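Local coordinates for RND efflux system, outer membrane lipoprotein, NodT family (Burkholderia mallei, PDB 6U94) that probably forms the outer-membrane exit duct of a tripartite RND efflux pump, as other members of the outer membrane factor family do, at residues A302-P308 with Y367-I371; A294-Q298 with P342-A346; E156-S161 with R281-A287; V336-T340 with L353-R359; G129-E134 with T450-A454. All coordinates share one frame; numbering follows the deposited sequence.

Contact 1 of 5, residues A302-P308 with Y367-I371; sequences ARAAFFP and YEHTI
The end of helix 299-306 crosses the start of helix 362-415 at -56°, with the short axes 10.6 Å apart and the CA atoms of F306 and E368 separated by 5.7 Å. E368 runs out beside the F306 ring and places its CB over one face, 4.2 Å from the ring centroid, in a CH-pi contact. CG lies 3.5 Å from F306 CD1, and the extended chain beyond it carries the carboxylate along the rim to CE1, at 48° to the ring. Y367 reaches toward the opposite helix with CG anti to its backbone N (chi1 178°), which lays CE2 against A302 CB at 3.7 Å. The hydroxyl at its end comes to 3.3 Å from R303 CG and touches the edge of the F307 ring, in plane, at CD2. I371 packs against Y367 and F307: CG2 lies over a face of F307 and also meets P308 CD at 3.9 Å, while CD1 packs on F307 CD2 at 3.6 Å and lies over one face of the Y367 ring, offset toward the rim. No hydrogen bond crosses between the segments; apolar packing holds them together. E289, on helix 283-294, takes both the Y367 hydroxyl and R303 NE on one carboxylate oxygen, and R359 pairs with E368. The arginine charge and the phenol's hydrogen bond on that shared oxygen would favour an ionised E289.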
# COMPACT_ATOMS: atom_id res chain seq x y z
N ALA A 302 30.56 4.20 -11.52
CA ALA A 302 29.39 5.01 -11.21
C ALA A 302 28.74 4.57 -9.91
O ALA A 302 28.28 5.41 -9.12
CB ALA A 302 28.40 4.95 -12.37
N ARG A 303 28.70 3.27 -9.65
CA ARG A 303 28.19 2.78 -8.38
C ARG A 303 29.07 3.22 -7.22
O ARG A 303 28.57 3.65 -6.17
CB ARG A 303 28.07 1.25 -8.40
CG ARG A 303 26.88 0.73 -9.19
CD ARG A 303 26.86 -0.79 -9.15
NE ARG A 303 25.81 -1.35 -10.00
CZ ARG A 303 25.64 -2.65 -10.21
NH1 ARG A 303 26.45 -3.53 -9.64
NH2 ARG A 303 24.66 -3.07 -11.00
N ALA A 304 30.39 3.12 -7.40
CA ALA A 304 31.31 3.58 -6.36
C ALA A 304 31.09 5.05 -6.05
O ALA A 304 31.19 5.47 -4.89
CB ALA A 304 32.75 3.33 -6.80
N ALA A 305 30.76 5.85 -7.07
CA ALA A 305 30.61 7.28 -6.87
C ALA A 305 29.25 7.65 -6.28
O ALA A 305 29.17 8.55 -5.44
CB ALA A 305 30.82 8.02 -8.19
N PHE A 306 28.17 6.97 -6.70
CA PHE A 306 26.83 7.48 -6.44
C PHE A 306 25.87 6.50 -5.78
O PHE A 306 24.72 6.87 -5.53
CB PHE A 306 26.20 7.97 -7.75
CG PHE A 306 27.00 9.05 -8.43
CD1 PHE A 306 27.10 10.32 -7.88
CD2 PHE A 306 27.64 8.80 -9.63
CE1 PHE A 306 27.82 11.31 -8.51
CE2 PHE A 306 28.37 9.78 -10.27
CZ PHE A 306 28.47 11.04 -9.71
N PHE A 307 26.29 5.27 -5.48
CA PHE A 307 25.37 4.24 -4.98
C PHE A 307 25.78 3.84 -3.57
O PHE A 307 26.78 3.14 -3.39
CB PHE A 307 25.38 3.03 -5.91
CG PHE A 307 24.09 2.26 -5.94
CD1 PHE A 307 23.50 1.82 -4.77
CD2 PHE A 307 23.47 1.98 -7.15
CE1 PHE A 307 22.31 1.10 -4.81
CE2 PHE A 307 22.28 1.27 -7.19
CZ PHE A 307 21.70 0.83 -6.02
N PRO A 308 25.04 4.28 -2.54
CA PRO A 308 25.40 3.90 -1.17
C PRO A 308 25.33 2.39 -0.97
O PRO A 308 24.50 1.70 -1.56
CB PRO A 308 24.35 4.62 -0.31
CG PRO A 308 23.82 5.72 -1.18
CD PRO A 308 23.88 5.18 -2.58
N TYR A 367 21.47 9.41 -13.44
CA TYR A 367 21.75 8.23 -12.62
C TYR A 367 21.88 8.60 -11.15
O TYR A 367 21.34 7.90 -10.27
CB TYR A 367 23.02 7.56 -13.12
CG TYR A 367 23.47 6.34 -12.34
CD1 TYR A 367 22.75 5.15 -12.40
CD2 TYR A 367 24.63 6.36 -11.58
CE1 TYR A 367 23.17 4.03 -11.71
CE2 TYR A 367 25.05 5.25 -10.89
CZ TYR A 367 24.32 4.08 -10.95
OH TYR A 367 24.74 2.97 -10.26
N GLU A 368 22.57 9.70 -10.85
CA GLU A 368 22.74 10.13 -9.47
C GLU A 368 21.39 10.48 -8.84
O GLU A 368 21.12 10.09 -7.70
CB GLU A 368 23.69 11.32 -9.40
CG GLU A 368 23.94 11.85 -7.99
CD GLU A 368 24.81 13.09 -7.98
OE1 GLU A 368 24.92 13.76 -9.03
OE2 GLU A 368 25.38 13.41 -6.91
N HIS A 369 20.54 11.21 -9.57
CA HIS A 369 19.24 11.60 -9.03
C HIS A 369 18.31 10.41 -8.88
O HIS A 369 17.54 10.34 -7.93
CB HIS A 369 18.60 12.66 -9.93
CG HIS A 369 19.33 13.97 -9.93
ND1 HIS A 369 20.05 14.42 -8.84
CD2 HIS A 369 19.45 14.93 -10.88
CE1 HIS A 369 20.58 15.60 -9.12
NE2 HIS A 369 20.24 15.92 -10.35
N THR A 370 18.37 9.46 -9.83
CA THR A 370 17.51 8.28 -9.75
C THR A 370 17.83 7.45 -8.52
O THR A 370 16.93 6.81 -7.95
CB THR A 370 17.66 7.45 -11.03
OG1 THR A 370 17.19 8.22 -12.15
CG2 THR A 370 16.85 6.16 -10.95
N ILE A 371 19.09 7.46 -8.07
CA ILE A 371 19.45 6.70 -6.88
C ILE A 371 18.98 7.41 -5.62
O ILE A 371 18.49 6.77 -4.68
CB ILE A 371 20.98 6.46 -6.86
CG1 ILE A 371 21.37 5.55 -8.03
CG2 ILE A 371 21.42 5.85 -5.53
CD1 ILE A 371 22.86 5.36 -8.16

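Contact 2 of 5, residues A294-Q298 with P342-A346; sequences AANAQ and PIFNA. Unlike the reference sequence in segment 294-298: Q298 (reference Asn).
F344 meets A297 and A295 with one side of its ring, although its CB points away from residues 294-298. CG leaves CB beside the backbone N (chi1 -64°), which swings the ring back across the contact. CD1 comes within 4.2 Å of A297 CB, and CE1, next along the rim, approaches the same methyl at 4.0 Å. The carbonyl oxygen of A295 lies at the ring edge near its plane, 4.1 Å from CE1. On the far side of the ring, CE2 packs on V358, while CG2 of I343 lies above one face, toward the rim. That CG2 also touches A297 CB at 3.8 Å, so the alanine methyl is shared between I343 and F344.

The backbones are joined by one firm bond, Q298 N to I343 O, at 2.7 Å and 164°, with the donor in the carbonyl plane. The same oxygen receives a CA-H contact from A297 at 3.1 Å. N345 adds only a weak, bent bond from ND2 to N296 O at 2.9 Å.

Both segments are loops. N296, at positive phi, is the C-prime residue of the Schellman motif that ends helix 283-294, and Q298 is the N-cap of helix 299-306, so the contact sits at the turn joining them. I343 leans on A301 and F306 of the latter helix, and F344 and A295 rest on V364 and N363 of helix 362-415.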
# COMPACT_ATOMS: atom_id res chain seq x y z
N ALA A 294 25.65 2.23 -22.64
CA ALA A 294 25.61 2.64 -24.04
C ALA A 294 26.40 3.92 -24.28
O ALA A 294 26.93 4.12 -25.38
CB ALA A 294 24.17 2.82 -24.51
N ALA A 295 26.50 4.78 -23.27
CA ALA A 295 27.31 5.99 -23.37
C ALA A 295 28.77 5.76 -23.00
O ALA A 295 29.49 6.73 -22.76
CB ALA A 295 26.71 7.09 -22.48
N ASN A 296 29.21 4.50 -22.94
CA ASN A 296 30.60 4.10 -22.71
C ASN A 296 31.09 4.38 -21.30
O ASN A 296 32.30 4.45 -21.07
CB ASN A 296 31.55 4.75 -23.73
CG ASN A 296 32.03 3.79 -24.77
OD1 ASN A 296 32.04 2.57 -24.55
ND2 ASN A 296 32.45 4.31 -25.92
N ALA A 297 30.19 4.53 -20.34
CA ALA A 297 30.63 4.71 -18.96
C ALA A 297 30.88 3.36 -18.30
O ALA A 297 30.35 2.33 -18.72
CB ALA A 297 29.60 5.52 -18.16
N GLN A 298 31.72 3.38 -17.27
CA GLN A 298 31.96 2.20 -16.44
C GLN A 298 30.99 2.23 -15.26
O GLN A 298 31.04 3.14 -14.42
CB GLN A 298 33.42 2.16 -15.99
CG GLN A 298 33.69 1.61 -14.59
CD GLN A 298 33.54 0.11 -14.44
OE1 GLN A 298 32.70 -0.52 -15.08
NE2 GLN A 298 34.35 -0.47 -13.56
N PRO A 342 37.50 6.29 -12.75
CA PRO A 342 37.01 7.09 -13.88
C PRO A 342 35.70 6.53 -14.40
O PRO A 342 35.59 5.34 -14.72
CB PRO A 342 38.14 6.97 -14.92
CG PRO A 342 39.35 6.59 -14.12
CD PRO A 342 38.84 5.73 -13.01
N ILE A 343 34.70 7.39 -14.49
CA ILE A 343 33.41 6.94 -15.01
C ILE A 343 33.48 6.78 -16.53
O ILE A 343 32.85 5.88 -17.09
CB ILE A 343 32.30 7.91 -14.57
CG1 ILE A 343 32.10 7.80 -13.06
CG2 ILE A 343 31.00 7.62 -15.30
CD1 ILE A 343 31.07 8.75 -12.50
N PHE A 344 34.25 7.62 -17.20
CA PHE A 344 34.36 7.58 -18.65
C PHE A 344 35.76 7.17 -19.08
O PHE A 344 36.76 7.60 -18.48
CB PHE A 344 34.01 8.94 -19.26
CG PHE A 344 32.59 9.36 -19.02
CD1 PHE A 344 31.57 8.83 -19.78
CD2 PHE A 344 32.29 10.27 -18.03
CE1 PHE A 344 30.25 9.21 -19.56
CE2 PHE A 344 30.98 10.66 -17.80
CZ PHE A 344 29.96 10.13 -18.57
N ASN A 345 35.84 6.35 -20.12
CA ASN A 345 37.12 6.01 -20.71
C ASN A 345 37.71 7.18 -21.49
O ASN A 345 38.92 7.20 -21.75
CB ASN A 345 36.98 4.79 -21.62
CG ASN A 345 36.34 3.61 -20.92
OD1 ASN A 345 37.02 2.82 -20.26
ND2 ASN A 345 35.03 3.48 -21.06
N ALA A 346 36.89 8.15 -21.86
CA ALA A 346 37.32 9.31 -22.63
C ALA A 346 37.56 10.50 -21.71
O ALA A 346 37.25 10.48 -20.51
CB ALA A 346 36.28 9.66 -23.70

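Contact 3 of 5, residues E156-S161 with R281-A287; sequences EEARRS and RRPDIMA
P283 faces E157 and S161 where the starts of helices 156-203 and 283-294 pack as an antiparallel pair, their short axes 8.8 Å apart and 178° from parallel. In the helical body of this outer membrane factor protein, the pair joins the two sequence ranges assigned to the efflux-protein family.

R160 carries the polar side of the contact. With CG anti to its backbone N and the chain extended as far as NE, it crosses R281 and delivers NE to R281 O at 3.0 Å, a weak bond met at the guanidinium edge. Its NH2 lies over one face of the R281 guanidinium, 3.9 Å from NH1, with the two planes 52° apart. The closeness of the like charges is consistent with both arginines being engaged by backbone carbonyls near the C-terminal end of the modelled chain: NH2 of R160 binds G456 O, and NH2 of R281 binds G458 O and L455 O.

M286 lies across both E156 and R160 at about a right angle. Its SD is 3.9 Å from R160 CD, and a bend at chi3 turns CE to 3.7 Å from E156 CD, so the methyl is laid against the carboxylate of the latter.

E157 holds CG between its backbone N and carbonyl carbon (chi1 47°); this, with a bend at chi2, turns the chain toward A287, with CG 4.2 Å from that residue's CB. The pyrrolidine of P283 closes the core between the helices: its CB sits 3.5 Å from E157 O, and its CG is 3.7 Å from S161 CB.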
# COMPACT_ATOMS: atom_id res chain seq x y z
N GLU A 156 13.89 -5.53 -20.85
CA GLU A 156 13.89 -6.29 -19.61
C GLU A 156 13.41 -5.45 -18.43
O GLU A 156 12.68 -5.94 -17.56
CB GLU A 156 15.29 -6.84 -19.33
CG GLU A 156 15.38 -7.67 -18.06
CD GLU A 156 16.81 -7.84 -17.58
OE1 GLU A 156 17.71 -7.18 -18.13
OE2 GLU A 156 17.03 -8.65 -16.65
N GLU A 157 13.82 -4.18 -18.38
CA GLU A 157 13.40 -3.31 -17.28
C GLU A 157 11.91 -3.02 -17.37
O GLU A 157 11.22 -2.99 -16.34
CB GLU A 157 14.21 -2.02 -17.27
CG GLU A 157 14.34 -1.32 -18.62
CD GLU A 157 15.55 -1.80 -19.41
OE1 GLU A 157 15.91 -2.99 -19.30
OE2 GLU A 157 16.15 -0.98 -20.14
N ALA A 158 11.39 -2.80 -18.58
CA ALA A 158 9.96 -2.55 -18.73
C ALA A 158 9.14 -3.78 -18.36
O ALA A 158 8.08 -3.66 -17.75
CB ALA A 158 9.65 -2.10 -20.16
N ARG A 159 9.61 -4.97 -18.74
CA ARG A 159 8.90 -6.19 -18.38
C ARG A 159 8.87 -6.39 -16.87
O ARG A 159 7.83 -6.76 -16.31
CB ARG A 159 9.56 -7.39 -19.06
CG ARG A 159 8.92 -8.73 -18.72
CD ARG A 159 9.53 -9.86 -19.55
NE ARG A 159 8.88 -11.14 -19.30
CZ ARG A 159 7.87 -11.62 -20.01
NH1 ARG A 159 7.38 -10.92 -21.02
NH2 ARG A 159 7.33 -12.80 -19.71
N ARG A 160 9.99 -6.15 -16.20
CA ARG A 160 10.03 -6.28 -14.75
C ARG A 160 9.13 -5.25 -14.07
O ARG A 160 8.51 -5.56 -13.04
CB ARG A 160 11.47 -6.15 -14.25
CG ARG A 160 11.62 -6.32 -12.75
CD ARG A 160 13.09 -6.27 -12.34
NE ARG A 160 13.28 -6.63 -10.94
CZ ARG A 160 13.28 -7.87 -10.48
NH1 ARG A 160 13.11 -8.89 -11.32
NH2 ARG A 160 13.46 -8.11 -9.19
N SER A 161 9.03 -4.05 -14.64
CA SER A 161 8.21 -3.01 -14.03
C SER A 161 6.73 -3.37 -14.09
O SER A 161 5.98 -3.10 -13.15
CB SER A 161 8.46 -1.66 -14.71
OG SER A 161 7.70 -0.63 -14.11
N ARG A 281 17.92 -3.85 -8.85
CA ARG A 281 16.86 -4.49 -9.62
C ARG A 281 15.67 -3.57 -9.87
O ARG A 281 14.71 -3.98 -10.53
CB ARG A 281 16.36 -5.75 -8.92
CG ARG A 281 17.45 -6.70 -8.46
CD ARG A 281 16.87 -7.60 -7.39
NE ARG A 281 16.17 -6.80 -6.39
CZ ARG A 281 15.25 -7.29 -5.55
NH1 ARG A 281 14.92 -8.57 -5.59
NH2 ARG A 281 14.66 -6.48 -4.68
N ARG A 282 15.69 -2.34 -9.36
CA ARG A 282 14.63 -1.40 -9.67
C ARG A 282 14.64 -1.09 -11.16
O ARG A 282 15.70 -0.84 -11.73
CB ARG A 282 14.80 -0.11 -8.87
CG ARG A 282 14.38 -0.18 -7.40
CD ARG A 282 14.63 1.14 -6.71
NE ARG A 282 13.97 2.25 -7.41
CZ ARG A 282 12.94 2.93 -6.92
NH1 ARG A 282 12.45 2.63 -5.71
NH2 ARG A 282 12.39 3.91 -7.63
N PRO A 283 13.48 -1.13 -11.83
CA PRO A 283 13.47 -0.83 -13.27
C PRO A 283 14.02 0.55 -13.63
O PRO A 283 14.57 0.70 -14.73
CB PRO A 283 11.98 -0.96 -13.63
CG PRO A 283 11.48 -1.98 -12.66
CD PRO A 283 12.20 -1.69 -11.37
N ASP A 284 13.91 1.55 -12.75
CA ASP A 284 14.46 2.85 -13.09
C ASP A 284 15.97 2.93 -12.89
O ASP A 284 16.62 3.77 -13.52
CB ASP A 284 13.77 3.97 -12.30
CG ASP A 284 13.73 3.72 -10.79
OD1 ASP A 284 14.15 2.64 -10.32
OD2 ASP A 284 13.25 4.62 -10.07
N ILE A 285 16.54 2.06 -12.06
CA ILE A 285 17.99 2.02 -11.94
C ILE A 285 18.60 1.13 -13.03
O ILE A 285 19.69 1.42 -13.53
CB ILE A 285 18.40 1.56 -10.53
CG1 ILE A 285 17.97 2.61 -9.50
CG2 ILE A 285 19.91 1.33 -10.45
CD1 ILE A 285 18.49 2.34 -8.11
N MET A 286 17.91 0.05 -13.42
CA MET A 286 18.35 -0.77 -14.54
C MET A 286 18.44 0.06 -15.82
O MET A 286 19.45 0.00 -16.54
CB MET A 286 17.41 -1.95 -14.74
CG MET A 286 17.32 -2.91 -13.56
SD MET A 286 16.09 -4.20 -13.84
CE MET A 286 16.77 -4.99 -15.29
N ALA A 287 17.40 0.83 -16.11
CA ALA A 287 17.41 1.67 -17.31
C ALA A 287 18.49 2.74 -17.23
O ALA A 287 19.15 3.05 -18.23
CB ALA A 287 16.04 2.31 -17.52

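Contact 4 of 5, residues V336-T340 with L353-R359; sequences VPQLT and LDLATVR
L339 and P337 pack on residues 353-359 at the periphery of the chain, an extended loop set against the N-capped start of a short helix, with D354 as the N-cap. Their CB atoms point toward the helix, while those of V336, Q338 and T340 point away. No hydrogen bond joins the two segments.

The apolar contacts dominate. L339, with CG beside its backbone N (chi1 -64°), pushes CD1 into the backbone at the helix start, 3.4 Å from both D354 C and L355 N. CD1 is also 3.5 Å from L353 C, and L339 CB lies near L353 CA. One turn on, the same methyl touches V358 CG2 at 3.9 Å. L355 lies obliquely against L339, its CD2 3.7 Å from L339 CG, and its other methyl, CD1, reaches the carbonyl oxygen of P337 at 3.4 Å. F306 and A305 of helix 299-306 back this layer, the first touching P337 and L355 and the second L339.

The polar contacts lie within the helical segment or at its border. D354 OD2 accepts from T357 N at 3.2 Å and 146°, through the lone pair turned away from the other oxygen, satisfying an amide of the first turn. R359 has its strongest partner outside the two segments, NE forming a salt bridge with E368 of helix 362-415. This pairing is consistent with the guanidinium being held beside the loop; L355 CD2 lies over one of its faces, toward the rim.

The remaining contact is between a charged group and an apolar ring. R359 crosses P337 at about a right angle and presents its guanidinium edge, NH2 standing 3.4 Å from the proline CG.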
# COMPACT_ATOMS: atom_id res chain seq x y z
N VAL A 336 27.84 11.12 0.64
CA VAL A 336 28.94 11.87 0.05
C VAL A 336 29.45 11.15 -1.19
O VAL A 336 30.15 10.14 -1.08
CB VAL A 336 30.07 12.09 1.07
CG1 VAL A 336 31.23 12.85 0.42
CG2 VAL A 336 29.55 12.82 2.29
N PRO A 337 29.11 11.63 -2.39
CA PRO A 337 29.73 11.06 -3.59
C PRO A 337 31.20 11.45 -3.70
O PRO A 337 31.60 12.57 -3.38
CB PRO A 337 28.91 11.66 -4.74
CG PRO A 337 28.31 12.90 -4.16
CD PRO A 337 28.07 12.61 -2.71
N GLN A 338 32.01 10.49 -4.14
CA GLN A 338 33.44 10.70 -4.35
C GLN A 338 33.88 9.94 -5.59
O GLN A 338 33.43 8.81 -5.83
CB GLN A 338 34.25 10.25 -3.13
CG GLN A 338 35.74 10.55 -3.22
CD GLN A 338 36.54 9.87 -2.14
OE1 GLN A 338 36.32 8.70 -1.82
NE2 GLN A 338 37.49 10.60 -1.55
N LEU A 339 34.77 10.54 -6.36
CA LEU A 339 35.27 9.94 -7.59
C LEU A 339 36.62 9.27 -7.31
O LEU A 339 37.62 9.96 -7.06
CB LEU A 339 35.38 10.98 -8.70
CG LEU A 339 34.06 11.60 -9.14
CD1 LEU A 339 34.30 12.71 -10.14
CD2 LEU A 339 33.14 10.54 -9.72
N THR A 340 36.63 7.94 -7.35
CA THR A 340 37.85 7.16 -7.23
C THR A 340 38.13 6.31 -8.46
O THR A 340 39.28 5.92 -8.68
CB THR A 340 37.79 6.24 -6.01
OG1 THR A 340 36.79 5.23 -6.23
CG2 THR A 340 37.44 7.03 -4.75
N LEU A 353 37.94 13.04 -12.42
CA LEU A 353 38.01 13.08 -10.97
C LEU A 353 37.39 14.34 -10.38
O LEU A 353 37.55 14.60 -9.19
CB LEU A 353 39.46 12.94 -10.51
CG LEU A 353 40.22 11.72 -11.05
CD1 LEU A 353 41.56 11.58 -10.35
CD2 LEU A 353 39.39 10.45 -10.93
N ASP A 354 36.68 15.12 -11.19
CA ASP A 354 35.97 16.31 -10.72
C ASP A 354 34.48 16.05 -10.82
O ASP A 354 33.95 15.82 -11.91
CB ASP A 354 36.35 17.54 -11.54
CG ASP A 354 35.84 18.83 -10.93
OD1 ASP A 354 36.51 19.37 -10.04
OD2 ASP A 354 34.75 19.29 -11.34
N LEU A 355 33.80 16.08 -9.67
CA LEU A 355 32.37 15.78 -9.64
C LEU A 355 31.57 16.76 -10.49
O LEU A 355 30.64 16.36 -11.20
CB LEU A 355 31.86 15.78 -8.20
CG LEU A 355 32.07 14.49 -7.41
CD1 LEU A 355 31.89 14.74 -5.92
CD2 LEU A 355 31.10 13.43 -7.89
N ALA A 356 31.93 18.05 -10.43
CA ALA A 356 31.15 19.06 -11.15
C ALA A 356 31.15 18.81 -12.65
O ALA A 356 30.12 18.95 -13.31
CB ALA A 356 31.70 20.45 -10.83
N THR A 357 32.30 18.42 -13.20
CA THR A 357 32.38 18.20 -14.64
C THR A 357 31.68 16.90 -15.05
O THR A 357 31.06 16.84 -16.12
CB THR A 357 33.84 18.17 -15.10
OG1 THR A 357 34.49 17.01 -14.58
CG2 THR A 357 34.58 19.40 -14.60
N VAL A 358 31.76 15.87 -14.21
CA VAL A 358 31.10 14.61 -14.51
C VAL A 358 29.58 14.76 -14.42
O VAL A 358 28.83 14.05 -15.10
CB VAL A 358 31.63 13.50 -13.59
CG1 VAL A 358 30.91 12.19 -13.84
CG2 VAL A 358 33.12 13.31 -13.79
N ARG A 359 29.10 15.70 -13.59
CA ARG A 359 27.66 15.91 -13.48
C ARG A 359 27.08 16.63 -14.68
O ARG A 359 25.86 16.62 -14.86
CB ARG A 359 27.34 16.68 -12.20
CG ARG A 359 27.51 15.87 -10.93
CD ARG A 359 26.66 16.43 -9.81
NE ARG A 359 26.82 15.68 -8.57
CZ ARG A 359 27.61 16.07 -7.57
NH1 ARG A 359 28.29 17.20 -7.66
NH2 ARG A 359 27.71 15.33 -6.48

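Contact 5 of 5, residues G129-E134 with T450-A454; sequences GLTHFE and TLYKA
K453, near the end of helix 421-454, drives its ammonium into the start of helix 132-142, with T131 at the N-cap position, and forms a buried salt bridge with E134. NZ meets E134 OE1 at 2.8 Å on the syn side, with a weak second bond to OE2, and donates to G129 O at 2.9 Å in the carbonyl plane. The chi3 bend of the lysine brings NZ to both sites.

E134 OE2 is also gripped by T131: T131 N approaches at 2.7 Å and 175°, T131 OG1 at 2.8 Å, from opposite faces of the carboxylate plane. These bonds, with S165 of helix 156-203 hydrogen-bonded to OE1, hold the carboxylate in place and so probably position it for the lysine. Such a ring of donors probably favours the ionised form.

Packing spreads outward from this core. T131 CG2 lies 3.7 Å from K453 CB and 4.1 Å from A454 CB, while T450 CG2 lies near G129 O. T131 OG1 also sits over the centre of the F133 ring, leaving the ring edge toward the neighbouring helix, where F133 CZ reaches K453 O at 3.5 Å.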
# COMPACT_ATOMS: atom_id res chain seq x y z
N GLY A 129 -0.12 4.94 -4.64
CA GLY A 129 0.53 3.66 -4.39
C GLY A 129 1.47 3.19 -5.47
O GLY A 129 1.78 2.00 -5.52
N LEU A 130 1.93 4.08 -6.34
CA LEU A 130 2.85 3.74 -7.41
C LEU A 130 4.24 4.29 -7.13
O LEU A 130 4.38 5.44 -6.70
CB LEU A 130 2.35 4.26 -8.76
CG LEU A 130 1.03 3.67 -9.28
CD1 LEU A 130 0.74 4.18 -10.69
CD2 LEU A 130 1.08 2.15 -9.25
N THR A 131 5.26 3.48 -7.37
CA THR A 131 6.64 3.91 -7.22
C THR A 131 7.04 4.82 -8.38
O THR A 131 6.28 5.05 -9.32
CB THR A 131 7.57 2.71 -7.11
OG1 THR A 131 7.44 1.89 -8.28
CG2 THR A 131 7.23 1.89 -5.87
N HIS A 132 8.27 5.35 -8.31
CA HIS A 132 8.74 6.26 -9.34
C HIS A 132 8.82 5.57 -10.70
O HIS A 132 8.41 6.13 -11.72
CB HIS A 132 10.10 6.84 -8.97
CG HIS A 132 10.05 7.81 -7.83
ND1 HIS A 132 9.32 8.98 -7.89
CD2 HIS A 132 10.66 7.80 -6.62
CE1 HIS A 132 9.47 9.64 -6.75
NE2 HIS A 132 10.28 8.95 -5.97
N PHE A 133 9.35 4.34 -10.74
CA PHE A 133 9.52 3.68 -12.03
C PHE A 133 8.19 3.23 -12.62
O PHE A 133 8.04 3.18 -13.84
CB PHE A 133 10.51 2.51 -11.92
CG PHE A 133 10.09 1.43 -10.95
CD1 PHE A 133 9.23 0.42 -11.35
CD2 PHE A 133 10.61 1.39 -9.67
CE1 PHE A 133 8.86 -0.59 -10.47
CE2 PHE A 133 10.25 0.39 -8.79
CZ PHE A 133 9.38 -0.60 -9.19
N GLU A 134 7.21 2.90 -11.77
CA GLU A 134 5.87 2.62 -12.29
C GLU A 134 5.26 3.86 -12.92
O GLU A 134 4.65 3.79 -13.99
CB GLU A 134 4.97 2.09 -11.19
CG GLU A 134 5.40 0.76 -10.61
CD GLU A 134 4.57 0.38 -9.41
OE1 GLU A 134 3.65 -0.45 -9.54
OE2 GLU A 134 4.83 0.95 -8.32
N THR A 450 3.74 -1.69 -1.21
CA THR A 450 4.45 -0.63 -1.92
C THR A 450 5.95 -0.70 -1.67
O THR A 450 6.75 -0.45 -2.58
CB THR A 450 3.91 0.74 -1.52
OG1 THR A 450 2.48 0.73 -1.65
CG2 THR A 450 4.48 1.82 -2.42
N LEU A 451 6.35 -1.05 -0.45
CA LEU A 451 7.77 -1.22 -0.17
C LEU A 451 8.35 -2.42 -0.92
O LEU A 451 9.53 -2.39 -1.32
CB LEU A 451 8.00 -1.37 1.33
CG LEU A 451 9.45 -1.53 1.79
CD1 LEU A 451 10.31 -0.36 1.33
CD2 LEU A 451 9.52 -1.70 3.30
N TYR A 452 7.56 -3.47 -1.13
CA TYR A 452 8.00 -4.57 -1.97
C TYR A 452 8.38 -4.09 -3.37
O TYR A 452 9.31 -4.62 -3.98
CB TYR A 452 6.91 -5.65 -2.06
CG TYR A 452 7.10 -6.60 -3.22
CD1 TYR A 452 6.48 -6.37 -4.44
CD2 TYR A 452 7.91 -7.72 -3.10
CE1 TYR A 452 6.66 -7.24 -5.51
CE2 TYR A 452 8.09 -8.59 -4.16
CZ TYR A 452 7.46 -8.35 -5.36
OH TYR A 452 7.64 -9.21 -6.42
N LYS A 453 7.66 -3.09 -3.89
CA LYS A 453 7.96 -2.55 -5.20
C LYS A 453 9.18 -1.64 -5.18
O LYS A 453 10.08 -1.77 -6.02
CB LYS A 453 6.74 -1.78 -5.74
CG LYS A 453 5.52 -2.65 -5.94
CD LYS A 453 4.53 -1.96 -6.85
CE LYS A 453 3.71 -0.93 -6.09
NZ LYS A 453 2.66 -0.33 -6.96
N ALA A 454 9.23 -0.71 -4.21
CA ALA A 454 10.32 0.26 -4.15
C ALA A 454 11.68 -0.41 -3.97
O ALA A 454 12.70 0.20 -4.30
CB ALA A 454 10.07 1.26 -3.01

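In the fold
From the N terminus, contact 5 closes the longest loop, from 129-134 to 450-454, and all the others fall within it. Contact 3 comes next, joining 156-161 to 281-287 and ending before contacts 2 and 1 open; these two cross along the chain, as do contacts 2 and 4, whereas contact 4 falls wholly within the span of contact 1. Contacts 1, 2 and 4 touch one another around F306, I343 and V358, gathering the turn before helix 299-306, the loops after it and the short helix 355-359 against the start of helix 362-415. R282 in contact 3 probably hydrogen-bonds to A454 O in contact 5, linking helix 283-294 to the end of helix 421-454.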